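Local coordinates for WZI (Escherichia coli, PDB 2YNK), which takes part in group 1 capsule assembly as a carbohydrate-binding beta-barrel (lectin) of the Escherichia coli outer membrane, at residues Val4-Asp9 with Gln84-Thr89; Gly73-Asp78 with Ala446-Glu451; Asp93-Leu98 with Asn114-Glu119; Glu119-Gly124 with Ala165-Thr170. All coordinates share one frame; numbering follows the deposited sequence.

Interaction 1 (Val4-Asp9 with Gln84-Thr89); sequences VVNDND and QGFGQT
F86 reaches from the loop at Q84-T89 to the chain just ahead of helix 8-19, and its ring makes most of the contact. With CG anti to the backbone N (chi1 175°), the bond from CB carries the ring over to N6, D7 and N8. On one side, F86 CD1 lies 3.9 Å from N8 OD1. Next to it, CE1 meets D7 O, which sits at the ring edge in its plane. At the far end, F86 CZ packs 3.6 Å from N6 CB. On the return side F86 CE2 is 3.6 Å from N6 CG, the asparagine amide turned only 15° from the ring plane. The F86 carbonyl is held separately: Q88 NE2 donates to F86 O at 2.7 Å, bracing the type II turn G85-Q88, with G87 at positive phi. The N8 amide lies against this Q88 amide without bonding to it. W30 and W151 meet the F86 ring edge-to-face and R11 makes a cation-pi contact. D7 starts its side chain away from this contact; its carboxylate salt-bridges R61 and caps L10 N. The arrangement is that of an N-capped helix start, its approach packed against an aromatic residue on a tight turn, close to the centre of the chain.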
# COMPACT_ATOMS: atom_id res chain seq x y z
N VAL A 4 4.39 2.29 11.05
CA VAL A 4 4.87 3.16 9.98
C VAL A 4 4.00 2.84 8.76
O VAL A 4 4.23 1.87 8.06
CB VAL A 4 6.37 2.93 9.66
CG1 VAL A 4 6.92 4.05 8.79
CG2 VAL A 4 7.16 2.80 10.95
N VAL A 5 2.97 3.67 8.55
CA VAL A 5 2.01 3.46 7.48
C VAL A 5 2.61 3.79 6.11
O VAL A 5 3.69 4.37 6.02
CB VAL A 5 0.72 4.31 7.70
CG1 VAL A 5 -0.02 3.82 8.93
CG2 VAL A 5 1.05 5.79 7.79
N ASN A 6 1.88 3.43 5.05
CA ASN A 6 2.35 3.60 3.68
C ASN A 6 3.00 4.96 3.44
O ASN A 6 2.32 5.98 3.38
CB ASN A 6 1.19 3.46 2.68
CG ASN A 6 0.46 2.14 2.80
OD1 ASN A 6 0.60 1.41 3.78
ND2 ASN A 6 -0.33 1.83 1.79
N ASP A 7 4.33 4.98 3.32
CA ASP A 7 5.06 6.14 2.82
C ASP A 7 5.80 5.67 1.59
O ASP A 7 6.35 4.58 1.58
CB ASP A 7 6.05 6.65 3.85
CG ASP A 7 6.78 7.91 3.40
OD1 ASP A 7 6.09 8.92 3.14
OD2 ASP A 7 8.03 7.89 3.33
N ASN A 8 5.81 6.47 0.54
CA ASN A 8 6.32 5.99 -0.75
C ASN A 8 7.84 6.19 -0.83
O ASN A 8 8.55 5.32 -1.33
CB ASN A 8 5.62 6.70 -1.90
CG ASN A 8 6.03 6.18 -3.25
OD1 ASN A 8 6.01 4.98 -3.50
ND2 ASN A 8 6.41 7.08 -4.14
N ASP A 9 8.32 7.34 -0.35
CA ASP A 9 9.74 7.62 -0.28
C ASP A 9 10.48 6.60 0.59
O ASP A 9 11.52 6.09 0.18
CB ASP A 9 10.00 9.04 0.23
CG ASP A 9 9.84 10.09 -0.86
OD1 ASP A 9 9.60 9.71 -2.03
OD2 ASP A 9 9.94 11.31 -0.56
N GLN A 84 -3.23 5.14 -9.31
CA GLN A 84 -1.96 5.50 -8.66
C GLN A 84 -1.47 4.41 -7.74
O GLN A 84 -2.23 3.60 -7.22
CB GLN A 84 -2.10 6.78 -7.85
CG GLN A 84 -2.59 7.97 -8.64
CD GLN A 84 -1.66 8.33 -9.76
OE1 GLN A 84 -0.61 8.94 -9.53
NE2 GLN A 84 -2.02 7.96 -10.99
N GLY A 85 -0.17 4.42 -7.49
CA GLY A 85 0.47 3.34 -6.75
C GLY A 85 0.45 3.46 -5.24
O GLY A 85 -0.23 4.30 -4.65
N PHE A 86 1.20 2.57 -4.64
CA PHE A 86 1.46 2.58 -3.22
C PHE A 86 1.69 3.99 -2.73
O PHE A 86 2.57 4.70 -3.22
CB PHE A 86 2.68 1.70 -2.95
CG PHE A 86 3.12 1.72 -1.53
CD1 PHE A 86 4.03 2.66 -1.09
CD2 PHE A 86 2.64 0.78 -0.64
CE1 PHE A 86 4.44 2.68 0.22
CE2 PHE A 86 3.05 0.79 0.67
CZ PHE A 86 3.95 1.75 1.10
N GLY A 87 0.85 4.38 -1.78
CA GLY A 87 0.94 5.67 -1.12
C GLY A 87 0.57 6.88 -1.96
O GLY A 87 0.85 8.01 -1.55
N GLN A 88 -0.05 6.68 -3.11
CA GLN A 88 -0.26 7.80 -4.04
C GLN A 88 -1.73 8.13 -4.43
O GLN A 88 -1.94 9.04 -5.23
CB GLN A 88 0.61 7.60 -5.28
CG GLN A 88 2.10 7.80 -5.02
CD GLN A 88 2.98 6.98 -5.96
OE1 GLN A 88 3.21 7.37 -7.10
NE2 GLN A 88 3.48 5.84 -5.47
N THR A 89 -2.73 7.45 -3.86
CA THR A 89 -4.14 7.78 -4.13
C THR A 89 -4.64 8.83 -3.13
O THR A 89 -4.88 8.53 -1.97
CB THR A 89 -5.10 6.54 -4.05
OG1 THR A 89 -4.75 5.55 -5.03
CG2 THR A 89 -6.55 6.96 -4.29

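Interaction 2 (Gly73-Asp78 with Ala446-Glu451); sequences GYTSTD and ASAGIE. With D12 (dodecane), chain H; D12 (dodecane), chain I; D12 (dodecane), chain G.
G73 and I450 open a run of antiparallel pairing in which backbone donors and acceptors satisfy one another across two strands running at 170°. G73 N gives to I450 O and I450 N returns to G73 O at 2.9 Å; T75 and A448 repeat the exchange, A448 N reaching T75 O at 2.9 Å. Past S76 the strand ends, but the pairing persists: T77 N donates to A446 O, and A446 N, in place of a carbonyl, finds the hydroxyl T77 OG1 at 3.1 Å. The chi1 of 60° sets that oxygen between its own backbone N and carbonyl carbon, facing the partner strand. Y74, S76 and S447 share one face, where Y74 OH passes 3.2 Å from S447 CB; the phenol hydroxyl bonds to R120, and S76 OG to D93 O. The other face, with T75 and A448, is met by alkyl chains. One dodecane brings C9 to 3.2 Å from T75 OG1, a hydroxyl that also meets the N94 amide, while another lies 3.6 Å from T77 CG2 through its C7. These ligands are consistent with a lipid-facing surface. The contact joins the first barrel strand, 69-76, to the last, 444-454, closing the cylinder; beyond them, Y74 pairs through its backbone with S95 of strand 95-104, and S447 and G449 with strand 425-435.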
# COMPACT_ATOMS: atom_id res chain seq x y z
N GLY A 73 -0.15 18.99 2.98
CA GLY A 73 -1.01 19.66 2.04
C GLY A 73 -0.92 19.00 0.68
O GLY A 73 0.13 18.48 0.30
N TYR A 74 -2.05 19.01 -0.04
CA TYR A 74 -2.11 18.53 -1.41
C TYR A 74 -3.07 19.43 -2.17
O TYR A 74 -4.10 19.82 -1.65
CB TYR A 74 -2.61 17.10 -1.44
CG TYR A 74 -2.82 16.52 -2.83
CD1 TYR A 74 -1.76 15.99 -3.55
CD2 TYR A 74 -4.09 16.49 -3.41
CE1 TYR A 74 -1.95 15.45 -4.81
CE2 TYR A 74 -4.29 15.95 -4.67
CZ TYR A 74 -3.21 15.43 -5.37
OH TYR A 74 -3.38 14.89 -6.62
N THR A 75 -2.71 19.78 -3.40
CA THR A 75 -3.58 20.54 -4.29
C THR A 75 -3.38 20.07 -5.72
O THR A 75 -2.28 19.63 -6.08
CB THR A 75 -3.29 22.05 -4.22
OG1 THR A 75 -4.16 22.74 -5.10
CG2 THR A 75 -1.84 22.34 -4.60
N SER A 76 -4.42 20.15 -6.54
CA SER A 76 -4.34 19.67 -7.92
C SER A 76 -5.36 20.30 -8.86
O SER A 76 -6.34 20.91 -8.44
CB SER A 76 -4.51 18.15 -7.95
OG SER A 76 -5.75 17.78 -7.38
N THR A 77 -5.10 20.13 -10.15
CA THR A 77 -5.99 20.62 -11.17
C THR A 77 -7.16 19.66 -11.32
O THR A 77 -8.28 20.08 -11.61
CB THR A 77 -5.26 20.78 -12.52
OG1 THR A 77 -4.75 19.51 -12.94
CG2 THR A 77 -4.12 21.76 -12.39
N ASP A 78 -6.91 18.37 -11.13
CA ASP A 78 -7.93 17.33 -11.31
C ASP A 78 -7.39 16.00 -10.82
O ASP A 78 -6.22 15.87 -10.45
CB ASP A 78 -8.29 17.21 -12.81
CG ASP A 78 -9.69 16.63 -13.06
OD1 ASP A 78 -10.37 16.15 -12.12
OD2 ASP A 78 -10.12 16.66 -14.24
N ALA A 446 -1.79 18.53 -13.18
CA ALA A 446 -0.63 18.61 -12.32
C ALA A 446 -1.11 18.70 -10.88
O ALA A 446 -2.12 19.36 -10.61
CB ALA A 446 0.21 19.82 -12.67
N SER A 447 -0.42 18.02 -9.98
CA SER A 447 -0.68 18.17 -8.56
C SER A 447 0.59 18.66 -7.87
O SER A 447 1.63 18.81 -8.52
CB SER A 447 -1.20 16.86 -7.95
OG SER A 447 -0.28 15.80 -8.09
N ALA A 448 0.48 18.95 -6.58
CA ALA A 448 1.62 19.40 -5.78
C ALA A 448 1.29 19.21 -4.31
O ALA A 448 0.22 19.64 -3.86
CB ALA A 448 1.95 20.86 -6.07
N GLY A 449 2.19 18.57 -3.57
CA GLY A 449 2.02 18.36 -2.14
C GLY A 449 3.18 18.95 -1.34
O GLY A 449 4.25 19.22 -1.87
N ILE A 450 2.94 19.12 -0.04
CA ILE A 450 3.89 19.76 0.85
C ILE A 450 3.92 19.06 2.20
O ILE A 450 2.89 18.56 2.66
CB ILE A 450 3.54 21.25 1.02
CG1 ILE A 450 4.72 22.03 1.59
CG2 ILE A 450 2.30 21.41 1.89
CD1 ILE A 450 4.57 23.53 1.46
N GLU A 451 5.09 19.00 2.83
CA GLU A 451 5.27 18.40 4.15
C GLU A 451 6.07 19.35 5.04
O GLU A 451 7.17 19.75 4.67
CB GLU A 451 6.03 17.08 4.05
CG GLU A 451 5.35 15.99 3.23
CD GLU A 451 6.17 14.70 3.17
OE1 GLU A 451 7.41 14.77 3.29
OE2 GLU A 451 5.58 13.61 3.02
C1 D12 H . 4.28 21.31 -12.78
C2 D12 H . 3.61 21.13 -11.41
C3 D12 H . 2.60 22.23 -11.08
C4 D12 H . 1.65 21.82 -9.95
C5 D12 H . 0.63 22.91 -9.61
C6 D12 H . -0.83 22.43 -9.58
C7 D12 H . -1.70 23.38 -8.76
C8 D12 H . -3.15 23.42 -9.24
C9 D12 H . -4.12 23.79 -8.11
C10 D12 H . -5.37 24.49 -8.62
C11 D12 H . -6.44 24.67 -7.54
C12 D12 H . -7.01 26.07 -7.59
C1 D12 I . 1.12 23.40 -2.18
C2 D12 I . 0.13 22.73 -1.25
C3 D12 I . -0.99 23.69 -0.85
C4 D12 I . -2.26 22.95 -0.40
C5 D12 I . -3.44 23.90 -0.22
C6 D12 I . -4.79 23.18 -0.20
C7 D12 I . -5.74 23.75 0.85
C8 D12 I . -7.18 23.24 0.66
C9 D12 I . -8.02 23.44 1.92
C10 D12 I . -9.41 22.81 1.80
C11 D12 I . -10.47 23.84 1.45
C12 D12 I . -10.91 24.64 2.67
C1 D12 G . 2.27 24.87 -16.17
C2 D12 G . 1.34 23.89 -15.48
C3 D12 G . 0.79 22.85 -16.45
C4 D12 G . -0.29 21.95 -15.83
C5 D12 G . -1.65 22.64 -15.63
C6 D12 G . -2.77 21.97 -16.43
C7 D12 G . -4.16 22.41 -15.98
C8 D12 G . -5.08 22.91 -17.10
C9 D12 G . -5.84 21.80 -17.84
C10 D12 G . -6.90 22.42 -18.77
C11 D12 G . -7.89 21.41 -19.35
C12 D12 G . -9.32 21.88 -19.11

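Interaction 3 (Asp93-Leu98 with Asn114-Glu119); sequences DNSLGL and NVEGGE
N94 and L96 face G117 and V115 as hydrogen-bonded antiparallel pairs, with strand axes 4.8 Å apart and running at 168°. L96 N donates to V115 O and V115 N to L96 O, both at 3.0 Å. G117 N reaches N94 O, and where the chain turns a corner D93 N still meets G118 O almost straight (177°). G118 takes a positive phi there. Of the side chains, L96 CB touches V115 CG1 at 3.8 Å on the face they share with N94. On the other face, S95 OG rests 3.5 Å from E116 CG, against the start of the glutamate's extended chain, and N114 OD1 lies 3.7 Å from G97 CA, where glycine offers no side chain. The polar ends look beyond the hairpin: E116 to R167 in a salt bridge, N114 to N128, and D93 to R120. A dodecane touches N94, S95 and E116. Backbone amides supply the polar bonding between the two strands, whereas the side chains add non-bonded approaches, one apolar and the others oxygen to carbon. The acids probably have their charge balanced by the two arginines, which would tie this hairpin of strands 95-104 and 107-116 to the loops beside it.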
# COMPACT_ATOMS: atom_id res chain seq x y z
N ASP A 93 -9.28 16.56 -4.39
CA ASP A 93 -8.45 17.43 -5.22
C ASP A 93 -7.57 18.38 -4.40
O ASP A 93 -6.49 18.77 -4.84
CB ASP A 93 -9.32 18.26 -6.17
CG ASP A 93 -9.97 17.42 -7.25
OD1 ASP A 93 -9.39 16.38 -7.65
OD2 ASP A 93 -11.07 17.81 -7.72
N ASN A 94 -8.06 18.75 -3.22
CA ASN A 94 -7.34 19.65 -2.34
C ASN A 94 -7.49 19.17 -0.92
O ASN A 94 -8.59 18.84 -0.48
CB ASN A 94 -7.89 21.08 -2.45
CG ASN A 94 -7.89 21.60 -3.87
OD1 ASN A 94 -6.88 21.59 -4.56
ND2 ASN A 94 -9.05 22.06 -4.31
N SER A 95 -6.39 19.10 -0.19
CA SER A 95 -6.39 18.52 1.14
C SER A 95 -5.46 19.30 2.05
O SER A 95 -4.52 19.96 1.60
CB SER A 95 -5.96 17.06 1.05
OG SER A 95 -6.67 16.25 1.96
N LEU A 96 -5.73 19.24 3.35
CA LEU A 96 -4.85 19.82 4.33
C LEU A 96 -4.91 18.99 5.59
O LEU A 96 -6.00 18.74 6.10
CB LEU A 96 -5.27 21.25 4.61
CG LEU A 96 -4.32 22.05 5.50
CD1 LEU A 96 -2.90 21.97 4.96
CD2 LEU A 96 -4.83 23.48 5.57
N GLY A 97 -3.74 18.56 6.08
CA GLY A 97 -3.65 17.65 7.21
C GLY A 97 -2.83 18.23 8.34
O GLY A 97 -1.76 18.79 8.10
N LEU A 98 -3.35 18.12 9.56
CA LEU A 98 -2.62 18.46 10.77
C LEU A 98 -2.54 17.23 11.66
O LEU A 98 -3.57 16.65 11.98
CB LEU A 98 -3.32 19.59 11.54
CG LEU A 98 -3.57 20.93 10.84
CD1 LEU A 98 -4.10 21.95 11.84
CD2 LEU A 98 -2.33 21.46 10.14
N ASN A 114 -7.95 16.02 8.94
CA ASN A 114 -7.92 16.45 7.55
C ASN A 114 -9.17 17.26 7.18
O ASN A 114 -10.28 16.94 7.60
CB ASN A 114 -7.86 15.24 6.61
CG ASN A 114 -6.79 14.25 6.98
OD1 ASN A 114 -5.60 14.56 6.95
ND2 ASN A 114 -7.21 13.03 7.30
N VAL A 115 -8.96 18.31 6.37
CA VAL A 115 -10.04 19.05 5.75
C VAL A 115 -9.82 19.00 4.24
O VAL A 115 -8.68 19.04 3.77
CB VAL A 115 -10.08 20.51 6.21
CG1 VAL A 115 -8.89 21.27 5.64
CG2 VAL A 115 -11.38 21.16 5.77
N GLU A 116 -10.92 18.94 3.49
CA GLU A 116 -10.86 18.63 2.05
C GLU A 116 -11.68 19.56 1.15
O GLU A 116 -12.66 20.16 1.58
CB GLU A 116 -11.31 17.19 1.83
CG GLU A 116 -10.21 16.19 2.09
CD GLU A 116 -10.74 14.78 2.31
OE1 GLU A 116 -11.94 14.54 2.00
OE2 GLU A 116 -9.93 13.93 2.79
N GLY A 117 -11.27 19.62 -0.11
CA GLY A 117 -11.90 20.44 -1.11
C GLY A 117 -11.95 19.70 -2.43
O GLY A 117 -10.93 19.21 -2.90
N GLY A 118 -13.13 19.62 -3.03
CA GLY A 118 -13.30 18.95 -4.31
C GLY A 118 -13.15 17.46 -4.13
O GLY A 118 -12.18 16.87 -4.62
N GLU A 119 -14.09 16.86 -3.40
CA GLU A 119 -14.07 15.43 -3.09
C GLU A 119 -13.97 14.56 -4.34
O GLU A 119 -14.70 14.77 -5.32
CB GLU A 119 -15.35 15.01 -2.35
CG GLU A 119 -15.42 15.44 -0.89
CD GLU A 119 -16.66 14.90 -0.19
OE1 GLU A 119 -17.70 14.69 -0.88
OE2 GLU A 119 -16.61 14.69 1.04

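Interaction 4 (Glu119-Gly124 with Ala165-Thr170); sequences ERISNG and AMRPMT
N123 lays its amide over one face of the R167 guanidinium, the two planes only 14° apart and N123 CG 3.7 Å above the arginine plane, offset toward its rim. The arginine starts out with CG anti to its carbonyl carbon (chi1 -58°), is stretched at chi2, then bends at chi3 (107°), and this kink turns the flat group beneath the amide. N123 OD1 consequently sits 3.6 Å from R167 NE over the face, a stacking approach and not a bond in the plane. At the guanidinium edge lies I121 O, close to NH1 but poorly placed for its N-H. The isoleucine runs past the arginine in the opposite sense: I121 CG2, anti to the backbone N, packs 3.7 Å from R167 CG, while the other branch stretches on until CD1 meets M166 CA at 3.8 Å. M166 is a selenomethionine whose own side chain starts off away from this contact; Y357 touches both it and I121. The polar ends have firmer partners elsewhere, R167 NH2 in a salt bridge with E116 and N123 ND2 bonded to S125 O. E119 OE2 stays 5.1 Å from R167 NH1, near enough perhaps to add a weak favourable field. This is a buried amide-guanidinium stack between two irregular loops, its arginine linked through E116 to the barrel strand 107-116.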
# COMPACT_ATOMS: atom_id res chain seq x y z
N GLU A 119 -14.09 16.86 -3.40
CA GLU A 119 -14.07 15.43 -3.09
C GLU A 119 -13.97 14.56 -4.34
O GLU A 119 -14.70 14.77 -5.32
CB GLU A 119 -15.35 15.01 -2.35
CG GLU A 119 -15.42 15.44 -0.89
CD GLU A 119 -16.66 14.90 -0.19
OE1 GLU A 119 -17.70 14.69 -0.88
OE2 GLU A 119 -16.61 14.69 1.04
N ARG A 120 -13.05 13.60 -4.30
CA ARG A 120 -12.99 12.54 -5.29
C ARG A 120 -13.72 11.33 -4.72
O ARG A 120 -14.63 10.79 -5.34
CB ARG A 120 -11.53 12.18 -5.60
CG ARG A 120 -10.69 13.34 -6.11
CD ARG A 120 -9.22 12.95 -6.18
NE ARG A 120 -8.39 13.99 -6.78
CZ ARG A 120 -7.07 13.90 -6.93
NH1 ARG A 120 -6.42 12.82 -6.52
NH2 ARG A 120 -6.38 14.90 -7.48
N ILE A 121 -13.33 10.93 -3.51
CA ILE A 121 -14.00 9.86 -2.79
C ILE A 121 -15.07 10.50 -1.88
O ILE A 121 -14.79 11.48 -1.23
CB ILE A 121 -12.99 9.02 -1.96
CG1 ILE A 121 -11.85 8.52 -2.85
CG2 ILE A 121 -13.67 7.84 -1.29
CD1 ILE A 121 -11.01 7.43 -2.23
N SER A 122 -16.28 9.94 -1.86
CA SER A 122 -17.36 10.50 -1.04
C SER A 122 -17.05 10.40 0.43
O SER A 122 -16.23 9.58 0.86
CB SER A 122 -18.68 9.78 -1.29
OG SER A 122 -19.24 10.19 -2.52
N ASN A 123 -17.75 11.21 1.22
CA ASN A 123 -17.62 11.16 2.65
C ASN A 123 -18.83 11.78 3.33
O ASN A 123 -19.71 12.33 2.66
CB ASN A 123 -16.34 11.89 3.08
CG ASN A 123 -15.61 11.18 4.21
OD1 ASN A 123 -15.68 9.97 4.36
ND2 ASN A 123 -14.90 11.96 5.01
N GLY A 124 -18.89 11.66 4.65
CA GLY A 124 -19.93 12.31 5.43
C GLY A 124 -19.71 13.81 5.49
O GLY A 124 -20.66 14.58 5.56
N ALA A 165 -6.32 2.49 -2.01
CA ALA A 165 -6.95 3.32 -3.03
C ALA A 165 -8.39 3.62 -2.66
O ALA A 165 -9.33 3.33 -3.41
CB ALA A 165 -6.90 2.59 -4.37
N MSE A 166 -8.56 4.21 -1.48
CA MSE A 166 -9.82 4.15 -0.74
C MSE A 166 -9.54 4.72 0.62
O MSE A 166 -8.39 4.79 1.05
CB MSE A 166 -10.23 2.70 -0.55
CG MSE A 166 -8.94 1.88 -0.33
SE MSE A 166 -9.12 0.73 1.22
CE MSE A 166 -8.42 2.00 2.56
N ARG A 167 -10.59 5.13 1.33
CA ARG A 167 -10.39 5.76 2.62
C ARG A 167 -10.17 4.66 3.65
O ARG A 167 -10.91 3.67 3.65
CB ARG A 167 -11.59 6.63 3.00
CG ARG A 167 -11.85 7.70 1.96
CD ARG A 167 -12.98 8.63 2.36
NE ARG A 167 -12.45 9.92 2.74
CZ ARG A 167 -12.47 11.01 1.99
NH1 ARG A 167 -13.05 11.01 0.79
NH2 ARG A 167 -11.93 12.11 2.45
N PRO A 168 -9.15 4.83 4.51
CA PRO A 168 -8.85 3.81 5.50
C PRO A 168 -10.03 3.62 6.45
O PRO A 168 -10.76 4.59 6.72
CB PRO A 168 -7.62 4.36 6.22
CG PRO A 168 -7.67 5.84 6.00
CD PRO A 168 -8.30 6.02 4.66
N MSE A 169 -10.21 2.40 6.94
CA MSE A 169 -11.39 2.05 7.71
C MSE A 169 -11.08 1.98 9.15
O MSE A 169 -9.95 1.65 9.55
CB MSE A 169 -11.90 0.68 7.30
CG MSE A 169 -12.10 0.59 5.79
SE MSE A 169 -12.71 -1.23 5.35
CE MSE A 169 -10.94 -2.11 5.46
N THR A 170 -12.09 2.27 9.97
CA THR A 170 -11.94 2.28 11.41
C THR A 170 -11.95 0.87 11.95
O THR A 170 -12.88 0.10 11.66
CB THR A 170 -13.05 3.10 12.07
OG1 THR A 170 -12.76 4.49 11.87
CG2 THR A 170 -13.13 2.82 13.56

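Interactions 2 and 3 lie in the same antiparallel barrel sheet, their centres 10 Å apart, on neighbouring strands 69-76 and 95-104. Interaction 2 pairs the first strand with the last, so interactions 3 and 4, which follow one another and share E119, fall inside the stretch of chain that it closes. Interaction 4, 12 Å from interaction 3 between centres, is tied to it by the salt bridges E116-R167 and D93-R120; R120 also reaches Y74 of interaction 2. Interaction 1 lies nearest the chain's centre, 15 to 17 Å from the others, and touches interaction 4 through T89 and A165. Together they connect the barrel wall with loops and the N-terminal helix near its middle.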